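Local coordinates for RagB/SusD family nutrient uptake outer membrane protein (Bacteroides thetaiotaomicron, PDB 7KV2) that probably binds beta-glucan at the cell surface as a SusD-family outer-membrane protein of a human gut bacterium, for uptake of the glycan, at residues 412-417 against 444-449; 329-334 against 452-457. All coordinates share one frame; numbering follows the deposited sequence.

Contact 1: residues 412-417 against 444-449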
ATOM      1  N   ALA A 412      -5.064  17.604   1.958  1.00 22.64           N
ATOM      2  CA  ALA A 412      -5.251  19.076   1.891  1.00 23.49           C
ATOM      3  C   ALA A 412      -6.186  19.527   3.027  1.00 25.20           C
ATOM      4  O   ALA A 412      -5.844  20.452   3.743  1.00 26.21           O
ATOM      5  CB  ALA A 412      -5.761  19.483   0.535  1.00 22.62           C
ATOM      6  N   ALA A 413      -7.353  18.907   3.203  1.00 25.84           N
ATOM      7  CA  ALA A 413      -8.269  19.242   4.322  1.00 24.19           C
ATOM      8  C   ALA A 413      -7.481  19.210   5.647  1.00 27.25           C
ATOM      9  O   ALA A 413      -7.547  20.187   6.444  1.00 27.83           O
ATOM     10  CB  ALA A 413      -9.436  18.291   4.345  1.00 23.74           C
ATOM     11  N   GLU A 414      -6.767  18.133   5.933  1.00 23.51           N
ATOM     12  CA  GLU A 414      -6.077  17.974   7.237  1.00 24.68           C
ATOM     13  C   GLU A 414      -5.023  19.076   7.392  1.00 28.75           C
ATOM     14  O   GLU A 414      -4.937  19.653   8.480  1.00 29.72           O
ATOM     15  CB  GLU A 414      -5.395  16.614   7.352  1.00 23.10           C
ATOM     16  CG  GLU A 414      -4.750  16.400   8.682  1.00 24.89           C
ATOM     17  CD  GLU A 414      -4.167  15.029   8.919  1.00 28.70           C
ATOM     18  OE1 GLU A 414      -4.562  14.078   8.179  1.00 24.84           O
ATOM     19  OE2 GLU A 414      -3.357  14.900   9.882  1.00 25.19           O
ATOM     20  N   LEU A 415      -4.220  19.314   6.357  1.00 25.88           N
ATOM     21  CA  LEU A 415      -3.116  20.312   6.406  1.00 28.44           C
ATOM     22  C   LEU A 415      -3.713  21.715   6.635  1.00 26.54           C
ATOM     23  O   LEU A 415      -3.158  22.456   7.481  1.00 31.85           O
ATOM     24  CB  LEU A 415      -2.271  20.231   5.129  1.00 26.76           C
ATOM     25  CG  LEU A 415      -1.417  18.972   5.021  1.00 27.25           C
ATOM     26  CD1 LEU A 415      -0.768  18.834   3.652  1.00 27.31           C
ATOM     27  CD2 LEU A 415      -0.380  18.942   6.113  1.00 25.52           C
ATOM     28  N   ILE A 416      -4.805  22.048   5.960  1.00 29.95           N
ATOM     29  CA  ILE A 416      -5.520  23.346   6.161  1.00 32.19           C
ATOM     30  C   ILE A 416      -5.962  23.407   7.628  1.00 37.55           C
ATOM     31  O   ILE A 416      -5.650  24.410   8.326  1.00 34.52           O
ATOM     32  CB  ILE A 416      -6.688  23.554   5.177  1.00 32.24           C
ATOM     33  CG1 ILE A 416      -6.206  23.632   3.724  1.00 30.81           C
ATOM     34  CG2 ILE A 416      -7.527  24.779   5.559  1.00 32.31           C
ATOM     35  CD1 ILE A 416      -7.287  23.372   2.715  1.00 28.78           C
ATOM     36  N   THR A 417      -6.606  22.348   8.119  1.00 32.05           N
ATOM     37  CA  THR A 417      -7.136  22.335   9.493  1.00 33.15           C
ATOM     38  C   THR A 417      -5.991  22.456  10.493  1.00 30.76           C
ATOM     39  O   THR A 417      -6.252  22.989  11.584  1.00 33.91           O
ATOM     40  CB  THR A 417      -8.015  21.115   9.737  1.00 30.67           C
ATOM     41  OG1 THR A 417      -9.160  21.358   8.923  1.00 31.22           O
ATOM     42  CG2 THR A 417      -8.391  20.957  11.194  1.00 29.54           C
ATOM     43  N   PRO A 444     -14.843  20.018   8.974  1.00 28.09           N
ATOM     44  CA  PRO A 444     -13.467  19.545   8.854  1.00 26.91           C
ATOM     45  C   PRO A 444     -12.680  19.635  10.167  1.00 26.83           C
ATOM     46  O   PRO A 444     -11.579  20.164  10.155  1.00 28.32           O
ATOM     47  CB  PRO A 444     -12.905  20.480   7.780  1.00 28.06           C
ATOM     48  CG  PRO A 444     -13.595  21.806   8.088  1.00 27.56           C
ATOM     49  CD  PRO A 444     -15.001  21.397   8.478  1.00 29.71           C
ATOM     50  N   THR A 445     -13.168  18.993  11.221  1.00 25.90           N
ATOM     51  CA  THR A 445     -12.349  18.696  12.430  1.00 28.55           C
ATOM     52  C   THR A 445     -11.298  17.642  12.070  1.00 29.10           C
ATOM     53  O   THR A 445     -11.538  16.868  11.119  1.00 28.23           O
ATOM     54  CB  THR A 445     -13.194  18.233  13.614  1.00 30.06           C
ATOM     55  OG1 THR A 445     -13.759  16.957  13.308  1.00 30.18           O
ATOM     56  CG2 THR A 445     -14.295  19.216  13.966  1.00 32.45           C
ATOM     57  N   LEU A 446     -10.197  17.601  12.812  1.00 27.58           N
ATOM     58  CA  LEU A 446      -9.155  16.558  12.672  1.00 29.02           C
ATOM     59  C   LEU A 446      -9.810  15.200  12.866  1.00 28.78           C
ATOM     60  O   LEU A 446      -9.531  14.296  12.028  1.00 25.32           O
ATOM     61  CB  LEU A 446      -8.036  16.747  13.696  1.00 29.46           C
ATOM     62  CG  LEU A 446      -7.036  17.857  13.413  1.00 36.60           C
ATOM     63  CD1 LEU A 446      -5.862  17.745  14.378  1.00 36.29           C
ATOM     64  CD2 LEU A 446      -6.526  17.823  11.977  1.00 37.77           C
ATOM     65  N   ASP A 447     -10.644  15.034  13.897  1.00 26.71           N
ATOM     66  CA  ASP A 447     -11.271  13.702  14.148  1.00 26.88           C
ATOM     67  C   ASP A 447     -12.113  13.292  12.933  1.00 25.17           C
ATOM     68  O   ASP A 447     -12.054  12.113  12.536  1.00 26.15           O
ATOM     69  CB  ASP A 447     -12.099  13.674  15.432  1.00 29.91           C
ATOM     70  CG  ASP A 447     -11.206  13.677  16.663  1.00 34.39           C
ATOM     71  OD1 ASP A 447      -9.981  13.584  16.502  1.00 35.79           O
ATOM     72  OD2 ASP A 447     -11.731  13.823  17.744  1.00 40.28           O
ATOM     73  N   ASN A 448     -12.893  14.210  12.389  1.00 25.84           N
ATOM     74  CA  ASN A 448     -13.765  13.918  11.223  1.00 23.98           C
ATOM     75  C   ASN A 448     -12.894  13.528  10.009  1.00 24.07           C
ATOM     76  O   ASN A 448     -13.300  12.638   9.278  1.00 22.34           O
ATOM     77  CB  ASN A 448     -14.714  15.057  10.875  1.00 24.50           C
ATOM     78  CG  ASN A 448     -15.941  15.080  11.761  1.00 30.58           C
ATOM     79  OD1 ASN A 448     -16.093  14.223  12.625  1.00 32.34           O
ATOM     80  ND2 ASN A 448     -16.811  16.059  11.562  1.00 29.98           N
ATOM     81  N   ILE A 449     -11.795  14.229   9.759  1.00 22.36           N
ATOM     82  CA  ILE A 449     -10.939  13.979   8.566  1.00 22.60           C
ATOM     83  C   ILE A 449     -10.254  12.614   8.734  1.00 22.49           C
ATOM     84  O   ILE A 449     -10.269  11.812   7.776  1.00 20.86           O
ATOM     85  CB  ILE A 449      -9.964  15.131   8.321  1.00 21.48           C
ATOM     86  CG1 ILE A 449     -10.727  16.425   8.059  1.00 22.17           C
ATOM     87  CG2 ILE A 449      -9.015  14.798   7.178  1.00 21.29           C
ATOM     88  CD1 ILE A 449      -9.872  17.664   8.133  1.00 22.67           C
TER

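Contact 2: residues 329-334 against 452-457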
ATOM      1  N   TYR A 329     -17.725  -3.567   8.832  1.00 17.36           N
ATOM      2  CA  TYR A 329     -19.011  -3.483   8.094  1.00 18.91           C
ATOM      3  C   TYR A 329     -20.021  -2.583   8.838  1.00 20.96           C
ATOM      4  O   TYR A 329     -20.716  -1.721   8.182  1.00 20.97           O
ATOM      5  CB  TYR A 329     -19.579  -4.872   7.908  1.00 19.02           C
ATOM      6  CG  TYR A 329     -20.933  -4.874   7.255  1.00 21.32           C
ATOM      7  CD1 TYR A 329     -21.064  -4.909   5.883  1.00 21.08           C
ATOM      8  CD2 TYR A 329     -22.085  -4.915   8.028  1.00 26.88           C
ATOM      9  CE1 TYR A 329     -22.320  -4.990   5.294  1.00 23.67           C
ATOM     10  CE2 TYR A 329     -23.345  -4.958   7.449  1.00 28.21           C
ATOM     11  CZ  TYR A 329     -23.463  -4.993   6.076  1.00 28.00           C
ATOM     12  OH  TYR A 329     -24.726  -5.046   5.528  1.00 27.44           O
ATOM     13  N   GLU A 330     -20.106  -2.747  10.155  1.00 21.73           N
ATOM     14  CA  GLU A 330     -21.085  -2.026  11.022  1.00 22.44           C
ATOM     15  C   GLU A 330     -20.768  -0.540  11.176  1.00 22.46           C
ATOM     16  O   GLU A 330     -21.689   0.175  11.527  1.00 21.16           O
ATOM     17  CB  GLU A 330     -21.122  -2.651  12.419  1.00 23.74           C
ATOM     18  CG  GLU A 330     -21.656  -4.046  12.390  1.00 25.80           C
ATOM     19  CD  GLU A 330     -21.705  -4.737  13.750  1.00 30.76           C
ATOM     20  OE1 GLU A 330     -20.882  -4.382  14.643  1.00 33.74           O
ATOM     21  OE2 GLU A 330     -22.518  -5.684  13.855  1.00 35.95           O
ATOM     22  N   ARG A 331     -19.552  -0.054  10.893  1.00 20.70           N
ATOM     23  CA  ARG A 331     -19.219   1.377  11.129  1.00 22.89           C
ATOM     24  C   ARG A 331     -19.788   2.229   9.988  1.00 22.92           C
ATOM     25  O   ARG A 331     -19.984   3.441  10.217  1.00 24.58           O
ATOM     26  CB  ARG A 331     -17.724   1.562  11.426  1.00 27.55           C
ATOM     27  CG  ARG A 331     -16.814   1.972  10.276  1.00 30.64           C
ATOM     28  CD  ARG A 331     -15.401   2.394  10.737  1.00 27.00           C
ATOM     29  NE  ARG A 331     -14.803   1.378  11.627  1.00 26.40           N
ATOM     30  CZ  ARG A 331     -13.938   0.419  11.239  1.00 28.28           C
ATOM     31  NH1 ARG A 331     -13.559   0.312   9.974  1.00 25.37           N
ATOM     32  NH2 ARG A 331     -13.454  -0.435  12.125  1.00 23.98           N
ATOM     33  N   TYR A 332     -20.153   1.629   8.849  1.00 21.65           N
ATOM     34  CA  TYR A 332     -20.732   2.324   7.673  1.00 19.51           C
ATOM     35  C   TYR A 332     -22.233   2.572   7.828  1.00 21.79           C
ATOM     36  O   TYR A 332     -22.964   1.668   8.244  1.00 23.87           O
ATOM     37  CB  TYR A 332     -20.522   1.518   6.378  1.00 20.87           C
ATOM     38  CG  TYR A 332     -19.081   1.493   5.936  1.00 18.51           C
ATOM     39  CD1 TYR A 332     -18.495   2.583   5.296  1.00 19.06           C
ATOM     40  CD2 TYR A 332     -18.255   0.424   6.279  1.00 18.07           C
ATOM     41  CE1 TYR A 332     -17.145   2.572   4.925  1.00 18.30           C
ATOM     42  CE2 TYR A 332     -16.928   0.399   5.889  1.00 18.71           C
ATOM     43  CZ  TYR A 332     -16.348   1.487   5.238  1.00 17.89           C
ATOM     44  OH  TYR A 332     -14.993   1.481   4.930  1.00 18.29           O
ATOM     45  N   SER A 333     -22.667   3.743   7.381  1.00 23.44           N
ATOM     46  CA  SER A 333     -24.087   4.032   7.060  1.00 27.99           C
ATOM     47  C   SER A 333     -24.545   3.146   5.884  1.00 31.08           C
ATOM     48  O   SER A 333     -23.719   2.784   5.021  1.00 25.84           O
ATOM     49  CB  SER A 333     -24.241   5.515   6.849  1.00 30.95           C
ATOM     50  OG  SER A 333     -25.387   5.812   6.096  1.00 38.75           O
ATOM     51  N   ASN A 334     -25.823   2.727   5.875  1.00 28.75           N
ATOM     52  CA  ASN A 334     -26.482   1.884   4.834  1.00 32.97           C
ATOM     53  C   ASN A 334     -26.328   2.451   3.411  1.00 29.53           C
ATOM     54  O   ASN A 334     -26.348   1.666   2.447  1.00 34.23           O
ATOM     55  CB  ASN A 334     -28.010   1.789   5.040  1.00 39.59           C
ATOM     56  CG  ASN A 334     -28.382   0.916   6.208  1.00 49.64           C
ATOM     57  OD1 ASN A 334     -27.789  -0.146   6.409  1.00 53.65           O
ATOM     58  ND2 ASN A 334     -29.341   1.373   6.995  1.00 59.26           N
ATOM     59  N   GLU A 452     -12.713   9.981   8.107  1.00 19.79           N
ATOM     60  CA  GLU A 452     -13.059   9.850   6.671  1.00 18.87           C
ATOM     61  C   GLU A 452     -11.976   9.007   5.995  1.00 17.97           C
ATOM     62  O   GLU A 452     -12.327   8.162   5.196  1.00 16.69           O
ATOM     63  CB  GLU A 452     -13.202  11.196   5.969  1.00 20.34           C
ATOM     64  CG  GLU A 452     -13.887  11.099   4.621  1.00 20.62           C
ATOM     65  CD  GLU A 452     -15.371  10.804   4.707  1.00 22.06           C
ATOM     66  OE1 GLU A 452     -15.994  11.171   5.756  1.00 22.09           O
ATOM     67  OE2 GLU A 452     -15.876  10.127   3.785  1.00 21.73           O
ATOM     68  N   ARG A 453     -10.701   9.195   6.343  1.00 17.73           N
ATOM     69  CA  ARG A 453      -9.610   8.333   5.849  1.00 17.92           C
ATOM     70  C   ARG A 453      -9.919   6.877   6.198  1.00 18.08           C
ATOM     71  O   ARG A 453      -9.708   5.984   5.364  1.00 17.74           O
ATOM     72  CB  ARG A 453      -8.261   8.757   6.419  1.00 18.92           C
ATOM     73  CG  ARG A 453      -7.810  10.146   6.030  1.00 17.90           C
ATOM     74  CD  ARG A 453      -6.496  10.518   6.707  1.00 19.61           C
ATOM     75  NE  ARG A 453      -5.393   9.758   6.130  1.00 20.66           N
ATOM     76  CZ  ARG A 453      -4.687  10.072   5.049  1.00 20.28           C
ATOM     77  NH1 ARG A 453      -4.801  11.248   4.430  1.00 19.74           N
ATOM     78  NH2 ARG A 453      -3.793   9.202   4.630  1.00 22.98           N
ATOM     79  N   HIS A 454     -10.343   6.636   7.440  1.00 18.30           N
ATOM     80  CA  HIS A 454     -10.636   5.301   7.985  1.00 17.66           C
ATOM     81  C   HIS A 454     -11.701   4.627   7.093  1.00 16.75           C
ATOM     82  O   HIS A 454     -11.546   3.457   6.763  1.00 16.21           O
ATOM     83  CB  HIS A 454     -11.093   5.452   9.449  1.00 18.12           C
ATOM     84  CG  HIS A 454     -11.236   4.153  10.153  1.00 18.41           C
ATOM     85  ND1 HIS A 454     -11.928   4.037  11.340  1.00 19.35           N
ATOM     86  CD2 HIS A 454     -10.758   2.928   9.854  1.00 19.55           C
ATOM     87  CE1 HIS A 454     -11.861   2.791  11.758  1.00 20.80           C
ATOM     88  NE2 HIS A 454     -11.166   2.070  10.844  1.00 19.75           N
ATOM     89  N   LEU A 455     -12.753   5.368   6.763  1.00 15.98           N
ATOM     90  CA  LEU A 455     -13.879   4.876   5.924  1.00 17.70           C
ATOM     91  C   LEU A 455     -13.382   4.643   4.482  1.00 15.83           C
ATOM     92  O   LEU A 455     -13.853   3.688   3.854  1.00 15.98           O
ATOM     93  CB  LEU A 455     -14.985   5.942   5.949  1.00 17.83           C
ATOM     94  CG  LEU A 455     -15.714   6.149   7.284  1.00 19.07           C
ATOM     95  CD1 LEU A 455     -16.699   7.308   7.184  1.00 19.95           C
ATOM     96  CD2 LEU A 455     -16.484   4.907   7.697  1.00 19.31           C
ATOM     97  N   GLU A 456     -12.456   5.481   4.011  1.00 15.56           N
ATOM     98  CA  GLU A 456     -12.039   5.593   2.590  1.00 14.87           C
ATOM     99  C   GLU A 456     -11.023   4.506   2.178  1.00 15.59           C
ATOM    100  O   GLU A 456     -11.057   4.064   1.012  1.00 15.78           O
ATOM    101  CB  GLU A 456     -11.462   6.996   2.370  1.00 14.99           C
ATOM    102  CG  GLU A 456     -11.105   7.297   0.942  1.00 15.06           C
ATOM    103  CD  GLU A 456     -12.220   7.356  -0.086  1.00 14.81           C
ATOM    104  OE1 GLU A 456     -13.411   7.421   0.306  1.00 17.01           O
ATOM    105  OE2 GLU A 456     -11.875   7.309  -1.306  1.00 15.52           O
ATOM    106  N   PHE A 457     -10.128   4.099   3.066  1.00 14.58           N
ATOM    107  CA  PHE A 457      -8.902   3.352   2.700  1.00 15.44           C
ATOM    108  C   PHE A 457      -8.761   2.009   3.419  1.00 14.70           C
ATOM    109  O   PHE A 457      -7.655   1.543   3.546  1.00 15.12           O
ATOM    110  CB  PHE A 457      -7.665   4.218   3.002  1.00 16.83           C
ATOM    111  CG  PHE A 457      -7.620   5.545   2.287  1.00 17.14           C
ATOM    112  CD1 PHE A 457      -7.611   5.586   0.903  1.00 16.85           C
ATOM    113  CD2 PHE A 457      -7.643   6.742   2.996  1.00 18.90           C
ATOM    114  CE1 PHE A 457      -7.589   6.797   0.235  1.00 17.37           C
ATOM    115  CE2 PHE A 457      -7.616   7.960   2.325  1.00 19.01           C
ATOM    116  CZ  PHE A 457      -7.592   7.979   0.947  1.00 18.14           C
TER
HETATM  117  O   HOH W   1     -13.769   1.836   7.765  1.00 26.45           O

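Contact 1: residues 412-417 against 444-449
A helix-to-helix contact joins the last turns of helix 405-417 to the first turn of helix 446-456, within a SusD-family region related by sequence to tetratricopeptide repeats. I449 reaches in from the second helix and lays its CD1 on the backbone of the first, 3.8 Å from A413 C, while the A413 methyl, CB, meets the same CD1 at 3.9 Å. The other branch of I449, CG2, faces E414 CB. L446 comes in one turn earlier: its CD2 lies 3.7 Å from T417 CG2. With CG anti to the backbone N (chi1 -177°) and the chain extended beyond it, E414 crosses L446 at about a right angle with CG against CD2, and its carboxylate lies past the seam, where OE2 pairs with R469 and R418. T417 OG1 lies 3.0 Å from P444 O and 3.2 Å from A413 O; its one proton can serve either. Just after P444, T445 OG1 caps helix 446-456 by accepting from N448 N at 3.0 Å. The seam is thus mainly methyl and methylene packing, with one hydroxyl reaching across at its partly exposed end, T417 OG1, within reach of P444 O and of A413 O in its own helix.

Contact 2: residues 329-334 against 452-457
R331 and Y332, where helix 326-331 gives way to a loop, close on H454 and L455 in the last turn of helix 446-456; in the largely helical SusD-like fold this joins the C-terminal end of one helix to the loop after another. The stacking part is between R331 and H454: one face of the R331 guanidinium receives the CE1-NE2 side of H454, with H454 CE1 3.1 Å above the guanidinium centre and the two planes 31° apart. R331 CD adds an off-centre CH-pi contact, 4.1 Å from the centroid of the H454 ring. The bend in the arginine chain at chi3 sets that guanidinium face against H454. R331 NH1 comes close to H454 NE2, but the angle is too poor for a hydrogen bond; both atoms instead turn to D80, NH1 in a salt bridge and NE2 in a hydrogen bond, and this shared carboxylate probably eases the approach of the two groups. Apolar contact comes from L455, whose CD2 packs 3.7 Å from Y332 CE1 and also reaches R331 CG. A lysine in place of R331 would probably lose the flat face that H454 rests on and weaken the grip on D80 and the bridging water. The polar part is a water and a hydroxyl. One water accepts from R331 NH1 at 2.7 Å and donates to both Y332 OH and H454 O. Y332 OH itself donates to L455 O, 2.7 Å away, at a C=O...O angle of 126° and tilted 18° from the carbonyl plane.

Followed from the N terminus, the chain first meets 329-334, at the end of helix 326-331. It then runs through helix 337-342, strands 343-345 and 373-375 with helix 346-355 between them, and strand 400-404 before reaching 412-417 near the end of helix 405-417. After helix 425-435 it returns at 444-449, closing the short loop of contact 1, and a few residues later 452-457 closes the much longer loop of contact 2, which encloses the first. The two contacts share helix 446-456, contact 1 using its first turn and the residues just before it, contact 2 its last turn, with centres about 17 Å apart. This one helix therefore ties helix 405-417 to the end of helix 326-331.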